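Local coordinates for glycerol Dehydrogenase (Unidentified, PDB 5XN8), which catalyses the NAD-dependent oxidation of glycerol to dihydroxyacetone, probably letting microorganisms use glycerol as a carbon source without oxygen, at residues A[169-174]-A[252-257]; A[174-179]-A[205-210]; A[193-198]-A[246-251]; A[256-261]-A[332-337]; A[280-285]-A[337-342]. One frame throughout, in Å; residues are numbered along the deposited sequence.

Contact 1 (A[169-174]-A[252-257]); sequences MGDALS and AAHAIH. With ZN (zinc ion), chain E.
Asp171 and His254 meet at the zinc ion in the metal site of an iron-containing alcohol dehydrogenase, where two helices of the all-helical half of the chain are bridged by one ion. Along segment 169-174, Asp171 is the first residue to take part. Its CG stands anti to the backbone N (chi1 -165°), which carries the carboxylate out to the metal. Asp171 OD1 binds the zinc ion at 2.1 Å, whereas Asp171 OD2 lies 3.0 Å from the ion and accepts a hydrogen bond from the backbone N of Asp121, a probable glycerol-binding residue. His254 NE2 binds the zinc ion at 2.2 Å, its ring plane turned 54° from the carboxylate. His271 and a water complete the coordination. One turn on, Ser174 reaches the helix 252-257 directly: its CB packs on Ala253 CB at 4.1 Å, and its OG sits at the edge of the imidazole, near the ring plane. The remaining ring nitrogen, His254 ND1, is hydrogen-bonded to Glu178, a second-shell carboxylate that helps fix the rotation of the ring and so the direction of NE2. Ser174 OG approaches this ring most closely at His254 CE1, 3.5 Å away.

Contact 2 (A[174-179]-A[205-210]); sequences STWFEA and LCYDTL
Cys206 opens the contact on segment 205-210, its SG resting 4.4 Å from Thr175 CB; the Thr175 hydroxyl itself is taken up by Ser241 and by the carbonyl of Ala172. Tyr207, next in line, is the centre of an aromatic cluster with Trp176 and Phe177. At its base, Tyr207 CB packs against Trp176 CB at 3.6 Å, where the two backbones come nearest. With CG anti to the backbone N (chi1 176°), the phenol ring reaches across to helix 174-179 and meets two rings in different ways. The five-membered ring of Trp176 is nearly parallel to it, at 21°, but slid so far aside that they barely overlap. Phe177 instead turns its edge toward the tyrosine face in a T-shaped pair with planes at 75°; its CE2 comes within 3.6 Å of Tyr207 CE1. Trp176 CD1 in turn lies 3.9 Å above the centre of the Phe177 ring, closing the cluster. The two helices run roughly antiparallel, and the axes of the two segments approach to 8.3 Å. Around them, helix 290-303 packs on Tyr207 and Phe177, helix 228-247 on Cys206, and helix 271-285 on Phe177 through Leu283.

Contact 3 (A[193-198]-A[246-251]); sequences GQSTEA and ESSGLA
Ser195 and Ser248 bring two turns of the chain together, with their CA atoms 4.8 Å apart. Both lie at junctions in the helical domain of the iron-containing alcohol dehydrogenase fold: segment 193-198 is an extended approach that becomes helix 197-223, with Thr196 as its N-cap, while segment 246-251 carries the end of helix 228-247 and the link to helix 252-260. Thr196 OG1 caps by accepting from the backbone N of Ala199. On the other segment, Gly249 leaves helical geometry with a positive phi of 139°, and at its backbone angles a CB would press on the preceding carbonyl O; the chain then straightens toward Ala251, the N-cap residue of the next helix.

The side-chain contact is a short chain of hydrogen bonds. Ser248 OG donates to Ser195 OG at 2.7 Å, and Ser195 OG donates its own hydrogen bond to the carbonyl O of Thr196, 2.8 Å away; the donor is tilted 17° from the carbonyl plane. Ser195 OG is anti to its backbone nitrogen (chi1 -168°), a placing that sets it beside its own carbonyl carbon and within range of the next carbonyl. Both hydroxyls are buried and both are used in these bonds. Ser247 contributes mainly by its backbone, since its hydroxyl is bonded to the backbone N of Gln6 on strand 3-6. Leu200 of helix 197-223 packs on both Ser195 and Ser248. Ser247 O also lies 3.6 Å from Ser195 OG, without a hydrogen bond.

Contact 4 (A[256-261]-A[332-337]); sequences IHNGFT and EGETIH
The amide of Asn258 and the carboxylate of Glu334 meet at a slant between helix 252-260 and the loop that leads toward helix 345-363, their planes 49° apart. Neither group lies flat on the other. Asn258 presents ND2 to the carboxylate, and a weak hydrogen bond runs from ND2 to Glu334 OE1 at 3.4 Å, with an N-H...O angle of 154°. Glu334 OE2 lies nearer the stem of the side chain, 3.5 Å from Asn258 CB, so the carboxylate spans the asparagine from its CB to its amide nitrogen. Glu334 gets there by folding: its chain bends at chi2 (-76°), bringing the acid onto Asn258.

The other end of the asparagine amide is held within its own helix. His257 ND1 donates to Asn258 OD1 at 2.8 Å; the oxygen sits almost in the imidazole plane, while the donor is tilted from the plane of the amide carbonyl. This bond fixes which way the amide is turned and so leaves ND2 directed at the glutamate. His257 also meets the metal ligand His271 in an edge-to-face pair, which places the linked side chains of His257, Asn258 and Glu334 beside the metal site. Nearby, Ile336 packs on Ala252 and Ala255 of helix 252-260. A neutral amide offered to a carboxylate over so long a bond, at a partly exposed position, implies a modest polar link between loop and helix and not a salt bridge.

Contact 5 (A[280-285]-A[337-342]); sequences LAQLVL and HNMPFA
The closing turn of helix 271-285, the helix that begins with the metal ligand His271, is met here by the loop between helices 318-329 and 345-363. Met339 and Phe341 of the loop both point at it, side by side, with the Met339 CB 4.2 Å above one face of the Phe341 ring and offset toward its rim.

Met339 reaches Gln282 with its methyl end. Its chain bends at both chi2 and chi3, -61° and -73°, and this double bend lays Met339 CE against the aliphatic part of the glutamine, 3.8 Å from Gln282 CG. The sulfur, Met339 SD, lies 4.1 Å from Gln282 CD. The glutamine is fully extended, and its amide looks elsewhere: OE1 accepts from the backbone N of Ala253, while NE2 donates to Gln286 and more weakly to the carbonyl of Phe177. The methionine therefore packs on the stem of a side chain whose polar end is already engaged.

Phe341 lies across the last residue of the helix. Its CZ comes to 3.5 Å from the carbonyl O of Leu285, and its CE2 to 4.2 Å from Leu285 CG, so the same ring touches both backbone and side chain. Gln347 of helix 345-363 packs on Leu285 and Phe341 alike, and Arg186 of a neighbouring subunit packs on the phenylalanine. Met339 also rests on Ala252 at the start of helix 252-260. This is hydrophobic loop-on-helix packing within the helical domain of the iron-containing alcohol dehydrogenase fold, reaching from the core to a subunit boundary.

All five contacts lie in the helical part of the chain, away from the parallel sheet. Contacts 1 and 2 share Ser174 and helix 162-185, their centres 10 Å apart; contacts 1 and 4 share Ile256, His257 and helix 252-260, and 4 and 5 share His337, each pair with centres 11 Å apart. Contacts 2 and 3 both use helix 197-223; their segments alternate in sequence, as do those of 4 and 5. Both fall between the segments of contact 1, contact 2 starting at the shared Ser174, and close before 4 and 5 open. Through Glu178, which reaches Ala251 of contact 3, and Gln282, which joins contacts 1, 2 and 5, the metal site is linked to the surrounding helices.

Contact 1 (A[169-174]-A[252-257])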
# COMPACT_ATOMS: atom_id res chain seq x y z
N MET A 169 7.00 29.01 15.74
CA MET A 169 6.70 27.92 14.80
C MET A 169 6.84 28.36 13.34
O MET A 169 7.19 27.56 12.47
CB MET A 169 5.31 27.35 15.06
CG MET A 169 5.20 26.60 16.37
SD MET A 169 3.62 25.74 16.57
CE MET A 169 2.53 27.15 16.82
N GLY A 170 6.58 29.64 13.07
CA GLY A 170 6.81 30.23 11.75
C GLY A 170 8.27 30.30 11.38
O GLY A 170 8.62 30.10 10.23
N ASP A 171 9.12 30.61 12.36
CA ASP A 171 10.58 30.65 12.17
C ASP A 171 11.14 29.25 11.97
O ASP A 171 12.08 29.05 11.19
CB ASP A 171 11.23 31.32 13.39
CG ASP A 171 12.68 31.75 13.16
OD1 ASP A 171 13.08 32.11 12.04
OD2 ASP A 171 13.44 31.75 14.15
N ALA A 172 10.54 28.29 12.66
CA ALA A 172 10.98 26.90 12.63
C ALA A 172 10.53 26.15 11.38
O ALA A 172 11.25 25.27 10.89
CB ALA A 172 10.48 26.18 13.88
N LEU A 173 9.34 26.48 10.88
CA LEU A 173 8.79 25.93 9.63
C LEU A 173 9.71 26.12 8.42
O LEU A 173 9.73 25.29 7.52
CB LEU A 173 7.42 26.59 9.33
CG LEU A 173 6.66 26.27 8.04
CD1 LEU A 173 5.73 25.09 8.19
CD2 LEU A 173 5.87 27.49 7.59
N SER A 174 10.48 27.20 8.41
CA SER A 174 11.45 27.46 7.34
C SER A 174 12.70 26.58 7.35
O SER A 174 13.44 26.57 6.38
CB SER A 174 11.95 28.89 7.45
OG SER A 174 12.86 29.00 8.53
N ALA A 252 16.33 30.93 0.83
CA ALA A 252 15.45 31.98 0.30
C ALA A 252 14.58 32.64 1.35
O ALA A 252 14.51 33.88 1.42
CB ALA A 252 14.56 31.42 -0.79
N ALA A 253 13.92 31.83 2.17
CA ALA A 253 12.94 32.31 3.16
C ALA A 253 13.43 33.47 4.04
O ALA A 253 12.70 34.44 4.26
CB ALA A 253 12.46 31.17 4.03
N HIS A 254 14.65 33.34 4.55
CA HIS A 254 15.26 34.35 5.44
C HIS A 254 15.81 35.56 4.68
O HIS A 254 15.80 36.67 5.21
CB HIS A 254 16.34 33.68 6.30
CG HIS A 254 15.83 33.20 7.62
ND1 HIS A 254 15.25 31.95 7.81
CD2 HIS A 254 15.88 33.77 8.84
CE1 HIS A 254 14.90 31.82 9.07
NE2 HIS A 254 15.29 32.90 9.73
N ALA A 255 16.29 35.35 3.47
CA ALA A 255 16.62 36.46 2.57
C ALA A 255 15.39 37.31 2.25
O ALA A 255 15.49 38.54 2.23
CB ALA A 255 17.25 35.95 1.29
N ILE A 256 14.25 36.67 2.00
CA ILE A 256 13.00 37.39 1.70
C ILE A 256 12.52 38.14 2.94
O ILE A 256 12.08 39.29 2.83
CB ILE A 256 11.87 36.48 1.12
CG1 ILE A 256 12.26 35.98 -0.28
CG2 ILE A 256 10.52 37.19 1.09
CD1 ILE A 256 11.34 34.92 -0.83
N HIS A 257 12.60 37.51 4.12
CA HIS A 257 12.35 38.19 5.39
C HIS A 257 13.14 39.48 5.50
O HIS A 257 12.60 40.50 5.89
CB HIS A 257 12.69 37.29 6.60
CG HIS A 257 12.95 38.03 7.87
ND1 HIS A 257 14.15 38.66 8.14
CD2 HIS A 257 12.16 38.26 8.94
CE1 HIS A 257 14.09 39.25 9.32
NE2 HIS A 257 12.89 39.02 9.83
ZN ZN E . 14.88 33.14 11.86
O HOH W 1 16.78 34.09 11.61

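Contact 2 (A[174-179]-A[205-210])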
# COMPACT_ATOMS: atom_id res chain seq x y z
N SER A 174 10.48 27.20 8.41
CA SER A 174 11.45 27.46 7.34
C SER A 174 12.70 26.58 7.35
O SER A 174 13.44 26.57 6.38
CB SER A 174 11.95 28.89 7.45
OG SER A 174 12.86 29.00 8.53
N THR A 175 12.96 25.90 8.46
CA THR A 175 14.28 25.30 8.68
C THR A 175 14.56 24.15 7.74
O THR A 175 15.62 24.12 7.11
CB THR A 175 14.44 24.86 10.15
OG1 THR A 175 14.24 26.00 10.99
CG2 THR A 175 15.81 24.30 10.41
N TRP A 176 13.61 23.22 7.64
CA TRP A 176 13.73 22.08 6.69
C TRP A 176 13.92 22.53 5.24
O TRP A 176 14.72 21.95 4.52
CB TRP A 176 12.51 21.16 6.79
CG TRP A 176 12.40 20.20 5.64
CD1 TRP A 176 11.38 20.13 4.76
CD2 TRP A 176 13.35 19.21 5.25
NE1 TRP A 176 11.63 19.14 3.84
CE2 TRP A 176 12.84 18.57 4.11
CE3 TRP A 176 14.60 18.81 5.75
CZ2 TRP A 176 13.52 17.53 3.46
CZ3 TRP A 176 15.28 17.78 5.10
CH2 TRP A 176 14.73 17.15 3.97
N PHE A 177 13.17 23.54 4.82
CA PHE A 177 13.16 23.92 3.40
C PHE A 177 14.44 24.63 2.97
O PHE A 177 14.94 24.41 1.86
CB PHE A 177 11.94 24.77 3.08
CG PHE A 177 10.66 24.02 3.24
CD1 PHE A 177 10.26 23.09 2.28
CD2 PHE A 177 9.88 24.18 4.37
CE1 PHE A 177 9.09 22.38 2.44
CE2 PHE A 177 8.71 23.46 4.53
CZ PHE A 177 8.30 22.56 3.56
N GLU A 178 14.97 25.47 3.86
CA GLU A 178 16.24 26.15 3.65
C GLU A 178 17.44 25.25 3.87
O GLU A 178 18.46 25.36 3.17
CB GLU A 178 16.35 27.36 4.58
CG GLU A 178 15.28 28.43 4.33
CD GLU A 178 15.44 29.62 5.25
OE1 GLU A 178 15.10 29.52 6.43
OE2 GLU A 178 15.89 30.66 4.76
N ALA A 179 17.36 24.38 4.88
CA ALA A 179 18.41 23.39 5.12
C ALA A 179 18.53 22.50 3.89
O ALA A 179 19.62 22.41 3.31
CB ALA A 179 18.09 22.56 6.34
N LEU A 205 13.15 16.73 11.22
CA LEU A 205 12.40 16.45 12.44
C LEU A 205 11.67 17.69 12.94
O LEU A 205 10.54 17.60 13.42
CB LEU A 205 13.32 15.91 13.53
CG LEU A 205 12.63 15.48 14.83
CD1 LEU A 205 11.72 14.27 14.59
CD2 LEU A 205 13.66 15.19 15.90
N CYS A 206 12.32 18.84 12.87
CA CYS A 206 11.68 20.13 13.18
C CYS A 206 10.34 20.27 12.46
O CYS A 206 9.30 20.51 13.09
CB CYS A 206 12.61 21.27 12.79
SG CYS A 206 12.02 22.90 13.23
N TYR A 207 10.37 20.07 11.14
CA TYR A 207 9.21 20.20 10.27
C TYR A 207 8.12 19.18 10.58
O TYR A 207 6.95 19.56 10.68
CB TYR A 207 9.66 20.10 8.80
CG TYR A 207 8.54 20.14 7.77
CD1 TYR A 207 7.73 21.27 7.63
CD2 TYR A 207 8.31 19.05 6.94
CE1 TYR A 207 6.72 21.30 6.68
CE2 TYR A 207 7.30 19.07 5.99
CZ TYR A 207 6.50 20.20 5.88
OH TYR A 207 5.48 20.24 4.95
N ASP A 208 8.49 17.90 10.73
CA ASP A 208 7.50 16.85 11.05
C ASP A 208 6.88 17.04 12.43
O ASP A 208 5.72 16.69 12.64
CB ASP A 208 8.13 15.44 10.98
CG ASP A 208 8.59 15.06 9.57
OD1 ASP A 208 8.00 15.51 8.56
OD2 ASP A 208 9.57 14.29 9.48
N THR A 209 7.66 17.57 13.36
CA THR A 209 7.19 17.88 14.71
C THR A 209 6.16 19.02 14.69
O THR A 209 5.15 18.93 15.38
CB THR A 209 8.36 18.22 15.66
OG1 THR A 209 9.27 17.12 15.69
CG2 THR A 209 7.87 18.48 17.07
N LEU A 210 6.40 20.06 13.91
CA LEU A 210 5.41 21.14 13.76
C LEU A 210 4.06 20.61 13.27
O LEU A 210 3.03 20.93 13.84
CB LEU A 210 5.88 22.23 12.81
CG LEU A 210 7.02 23.13 13.25
CD1 LEU A 210 7.45 24.04 12.12
CD2 LEU A 210 6.64 23.94 14.46

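Contact 3 (A[193-198]-A[246-251])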
# COMPACT_ATOMS: atom_id res chain seq x y z
N GLY A 193 31.14 24.55 6.82
CA GLY A 193 31.28 23.55 5.76
C GLY A 193 29.95 23.07 5.21
O GLY A 193 28.94 23.76 5.30
N GLN A 194 29.96 21.88 4.63
CA GLN A 194 28.74 21.23 4.16
C GLN A 194 27.94 20.72 5.35
O GLN A 194 28.43 20.69 6.49
CB GLN A 194 29.07 20.06 3.23
CG GLN A 194 29.93 20.39 2.01
CD GLN A 194 29.31 21.41 1.09
OE1 GLN A 194 28.08 21.51 0.99
NE2 GLN A 194 30.14 22.17 0.39
N SER A 195 26.69 20.32 5.10
CA SER A 195 25.85 19.78 6.16
C SER A 195 26.18 18.33 6.48
O SER A 195 26.41 17.52 5.58
CB SER A 195 24.37 19.87 5.80
OG SER A 195 23.58 19.61 6.94
N THR A 196 26.21 18.03 7.77
CA THR A 196 26.17 16.66 8.24
C THR A 196 24.76 16.14 8.01
O THR A 196 23.83 16.93 7.85
CB THR A 196 26.52 16.57 9.74
OG1 THR A 196 25.62 17.40 10.49
CG2 THR A 196 27.94 17.00 10.00
N GLU A 197 24.60 14.82 8.00
CA GLU A 197 23.26 14.22 7.97
C GLU A 197 22.51 14.50 9.26
O GLU A 197 21.29 14.70 9.23
CB GLU A 197 23.32 12.72 7.72
CG GLU A 197 23.91 12.31 6.37
CD GLU A 197 23.21 12.98 5.19
OE1 GLU A 197 21.98 13.05 5.18
OE2 GLU A 197 23.92 13.43 4.26
N ALA A 198 23.25 14.54 10.37
CA ALA A 198 22.70 14.89 11.70
C ALA A 198 21.89 16.18 11.69
O ALA A 198 20.73 16.19 12.10
CB ALA A 198 23.84 15.01 12.70
N GLU A 246 21.90 26.90 11.60
CA GLU A 246 23.31 27.24 11.77
C GLU A 246 24.26 26.24 11.12
O GLU A 246 25.28 26.63 10.55
CB GLU A 246 23.65 27.40 13.25
CG GLU A 246 25.04 27.95 13.52
CD GLU A 246 25.29 28.21 14.99
OE1 GLU A 246 25.17 27.26 15.79
OE2 GLU A 246 25.61 29.37 15.33
N SER A 247 23.93 24.95 11.24
CA SER A 247 24.78 23.86 10.76
C SER A 247 24.28 23.15 9.49
O SER A 247 25.01 22.32 8.92
CB SER A 247 24.99 22.83 11.88
OG SER A 247 25.69 23.41 12.96
N SER A 248 23.06 23.44 9.04
CA SER A 248 22.58 22.94 7.74
C SER A 248 22.49 24.08 6.72
O SER A 248 23.00 23.94 5.61
CB SER A 248 21.25 22.20 7.90
OG SER A 248 21.22 21.01 7.12
N GLY A 249 21.86 25.19 7.10
CA GLY A 249 21.90 26.44 6.31
C GLY A 249 20.59 27.23 6.18
O GLY A 249 19.49 26.64 6.28
N LEU A 250 20.72 28.55 5.97
CA LEU A 250 19.64 29.44 5.56
C LEU A 250 19.64 29.61 4.04
O LEU A 250 20.66 29.43 3.39
CB LEU A 250 19.83 30.85 6.16
CG LEU A 250 19.94 31.00 7.67
CD1 LEU A 250 20.44 32.40 8.01
CD2 LEU A 250 18.60 30.74 8.33
N ALA A 251 18.50 30.00 3.49
CA ALA A 251 18.37 30.14 2.04
C ALA A 251 17.33 31.22 1.68
O ALA A 251 17.43 32.33 2.20
CB ALA A 251 18.09 28.79 1.38

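Contact 4 (A[256-261]-A[332-337])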
# COMPACT_ATOMS: atom_id res chain seq x y z
N ILE A 256 14.25 36.67 2.00
CA ILE A 256 13.00 37.39 1.70
C ILE A 256 12.52 38.14 2.94
O ILE A 256 12.08 39.29 2.83
CB ILE A 256 11.87 36.48 1.12
CG1 ILE A 256 12.26 35.98 -0.28
CG2 ILE A 256 10.52 37.19 1.09
CD1 ILE A 256 11.34 34.92 -0.83
N HIS A 257 12.60 37.51 4.12
CA HIS A 257 12.35 38.19 5.39
C HIS A 257 13.14 39.48 5.50
O HIS A 257 12.60 40.50 5.89
CB HIS A 257 12.69 37.29 6.60
CG HIS A 257 12.95 38.03 7.87
ND1 HIS A 257 14.15 38.66 8.14
CD2 HIS A 257 12.16 38.26 8.94
CE1 HIS A 257 14.09 39.25 9.32
NE2 HIS A 257 12.89 39.02 9.83
N ASN A 258 14.42 39.43 5.15
CA ASN A 258 15.28 40.62 5.17
C ASN A 258 14.87 41.64 4.12
O ASN A 258 14.96 42.85 4.36
CB ASN A 258 16.76 40.24 4.99
CG ASN A 258 17.32 39.46 6.16
OD1 ASN A 258 16.71 39.37 7.23
ND2 ASN A 258 18.49 38.89 5.96
N GLY A 259 14.45 41.15 2.96
CA GLY A 259 13.84 42.00 1.92
C GLY A 259 12.61 42.77 2.38
O GLY A 259 12.43 43.90 1.99
N PHE A 260 11.77 42.14 3.21
CA PHE A 260 10.54 42.78 3.71
C PHE A 260 10.75 43.86 4.77
O PHE A 260 9.84 44.65 5.02
CB PHE A 260 9.53 41.74 4.24
CG PHE A 260 8.60 41.22 3.18
CD1 PHE A 260 7.52 41.97 2.76
CD2 PHE A 260 8.79 39.96 2.62
CE1 PHE A 260 6.66 41.50 1.78
CE2 PHE A 260 7.93 39.48 1.64
CZ PHE A 260 6.87 40.24 1.23
N THR A 261 11.93 43.91 5.39
CA THR A 261 12.20 44.92 6.42
C THR A 261 12.31 46.35 5.88
O THR A 261 12.26 47.30 6.65
CB THR A 261 13.46 44.59 7.26
OG1 THR A 261 14.60 44.47 6.39
CG2 THR A 261 13.27 43.29 8.04
N GLU A 332 23.99 41.27 -2.66
CA GLU A 332 25.21 40.50 -2.47
C GLU A 332 25.41 40.15 -0.99
O GLU A 332 25.30 41.02 -0.12
CB GLU A 332 26.42 41.28 -3.00
CG GLU A 332 27.68 40.43 -3.13
CD GLU A 332 28.96 41.26 -3.16
OE1 GLU A 332 29.08 42.21 -2.35
OE2 GLU A 332 29.85 40.95 -3.97
N GLY A 333 25.67 38.88 -0.72
CA GLY A 333 25.84 38.37 0.64
C GLY A 333 24.61 37.69 1.21
O GLY A 333 24.70 37.03 2.25
N GLU A 334 23.46 37.85 0.55
CA GLU A 334 22.21 37.26 1.04
C GLU A 334 22.18 35.76 0.82
O GLU A 334 22.82 35.24 -0.10
CB GLU A 334 20.98 37.93 0.41
CG GLU A 334 20.65 39.30 1.00
CD GLU A 334 19.99 39.25 2.37
OE1 GLU A 334 19.87 38.14 2.96
OE2 GLU A 334 19.59 40.32 2.87
N THR A 335 21.39 35.09 1.66
CA THR A 335 21.33 33.64 1.70
C THR A 335 20.52 33.01 0.56
O THR A 335 20.55 31.79 0.41
CB THR A 335 20.75 33.15 3.04
OG1 THR A 335 19.44 33.72 3.22
CG2 THR A 335 21.67 33.53 4.20
N ILE A 336 19.82 33.80 -0.25
CA ILE A 336 19.07 33.25 -1.39
C ILE A 336 19.97 32.64 -2.48
O ILE A 336 19.52 31.79 -3.25
CB ILE A 336 18.14 34.31 -2.03
CG1 ILE A 336 17.05 33.62 -2.85
CG2 ILE A 336 18.93 35.33 -2.85
CD1 ILE A 336 15.85 34.49 -3.09
N HIS A 337 21.23 33.07 -2.54
CA HIS A 337 22.20 32.49 -3.46
C HIS A 337 22.67 31.08 -3.06
O HIS A 337 23.39 30.43 -3.82
CB HIS A 337 23.39 33.43 -3.64
CG HIS A 337 22.99 34.80 -4.08
ND1 HIS A 337 23.23 35.93 -3.32
CD2 HIS A 337 22.29 35.22 -5.16
CE1 HIS A 337 22.74 36.98 -3.93
NE2 HIS A 337 22.16 36.58 -5.05

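Contact 5 (A[280-285]-A[337-342])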
# COMPACT_ATOMS: atom_id res chain seq x y z
N LEU A 280 6.73 30.23 2.22
CA LEU A 280 5.73 30.03 1.18
C LEU A 280 6.20 30.56 -0.17
O LEU A 280 5.96 29.92 -1.20
CB LEU A 280 4.38 30.66 1.58
CG LEU A 280 3.37 29.62 2.04
CD1 LEU A 280 2.38 30.21 3.06
CD2 LEU A 280 2.69 28.98 0.83
N ALA A 281 6.87 31.71 -0.14
CA ALA A 281 7.51 32.25 -1.34
C ALA A 281 8.61 31.32 -1.85
O ALA A 281 8.76 31.17 -3.06
CB ALA A 281 8.06 33.64 -1.05
N GLN A 282 9.39 30.73 -0.95
CA GLN A 282 10.43 29.77 -1.34
C GLN A 282 9.86 28.51 -2.01
O GLN A 282 10.47 27.99 -2.94
CB GLN A 282 11.33 29.38 -0.16
CG GLN A 282 12.46 28.42 -0.54
CD GLN A 282 13.33 28.02 0.62
OE1 GLN A 282 13.75 28.84 1.43
NE2 GLN A 282 13.64 26.74 0.69
N LEU A 283 8.70 28.04 -1.55
CA LEU A 283 8.06 26.86 -2.15
C LEU A 283 7.66 27.07 -3.61
O LEU A 283 7.83 26.20 -4.45
CB LEU A 283 6.82 26.44 -1.35
CG LEU A 283 6.99 25.96 0.08
CD1 LEU A 283 5.62 25.60 0.65
CD2 LEU A 283 7.96 24.80 0.19
N VAL A 284 7.10 28.24 -3.89
CA VAL A 284 6.76 28.66 -5.25
C VAL A 284 8.02 28.87 -6.09
O VAL A 284 8.03 28.61 -7.29
CB VAL A 284 5.91 29.95 -5.24
CG1 VAL A 284 5.72 30.51 -6.65
CG2 VAL A 284 4.56 29.68 -4.58
N LEU A 285 9.08 29.35 -5.43
CA LEU A 285 10.38 29.60 -6.06
C LEU A 285 11.08 28.32 -6.51
O LEU A 285 11.57 28.25 -7.64
CB LEU A 285 11.28 30.35 -5.07
CG LEU A 285 12.54 31.05 -5.58
CD1 LEU A 285 12.18 32.11 -6.61
CD2 LEU A 285 13.29 31.64 -4.41
N HIS A 337 21.23 33.07 -2.54
CA HIS A 337 22.20 32.49 -3.46
C HIS A 337 22.67 31.08 -3.06
O HIS A 337 23.39 30.43 -3.82
CB HIS A 337 23.39 33.43 -3.64
CG HIS A 337 22.99 34.80 -4.08
ND1 HIS A 337 23.23 35.93 -3.32
CD2 HIS A 337 22.29 35.22 -5.16
CE1 HIS A 337 22.74 36.98 -3.93
NE2 HIS A 337 22.16 36.58 -5.05
N ASN A 338 22.26 30.62 -1.88
CA ASN A 338 22.38 29.22 -1.48
C ASN A 338 21.33 28.29 -2.10
O ASN A 338 21.40 27.09 -1.87
CB ASN A 338 22.32 29.09 0.06
CG ASN A 338 23.45 29.82 0.77
OD1 ASN A 338 24.52 30.05 0.20
ND2 ASN A 338 23.22 30.15 2.03
N MET A 339 20.37 28.81 -2.88
CA MET A 339 19.42 27.94 -3.59
C MET A 339 20.13 27.14 -4.68
O MET A 339 21.11 27.62 -5.26
CB MET A 339 18.26 28.73 -4.23
CG MET A 339 17.33 29.43 -3.26
SD MET A 339 16.44 28.41 -2.08
CE MET A 339 15.20 27.62 -3.11
N PRO A 340 19.64 25.92 -4.98
CA PRO A 340 20.31 25.08 -5.98
C PRO A 340 20.01 25.45 -7.45
O PRO A 340 20.18 24.61 -8.33
CB PRO A 340 19.80 23.68 -5.64
CG PRO A 340 18.43 23.91 -5.09
CD PRO A 340 18.50 25.21 -4.35
N PHE A 341 19.56 26.68 -7.71
CA PHE A 341 19.32 27.16 -9.07
C PHE A 341 19.52 28.67 -9.11
O PHE A 341 19.66 29.31 -8.06
CB PHE A 341 17.92 26.77 -9.54
CG PHE A 341 16.84 27.06 -8.53
CD1 PHE A 341 16.49 26.10 -7.58
CD2 PHE A 341 16.20 28.29 -8.50
CE1 PHE A 341 15.52 26.37 -6.63
CE2 PHE A 341 15.23 28.56 -7.57
CZ PHE A 341 14.88 27.61 -6.63
N ALA A 342 19.54 29.24 -10.31
CA ALA A 342 19.72 30.68 -10.48
C ALA A 342 18.52 31.45 -9.95
O ALA A 342 17.37 31.15 -10.32
CB ALA A 342 19.96 31.01 -11.95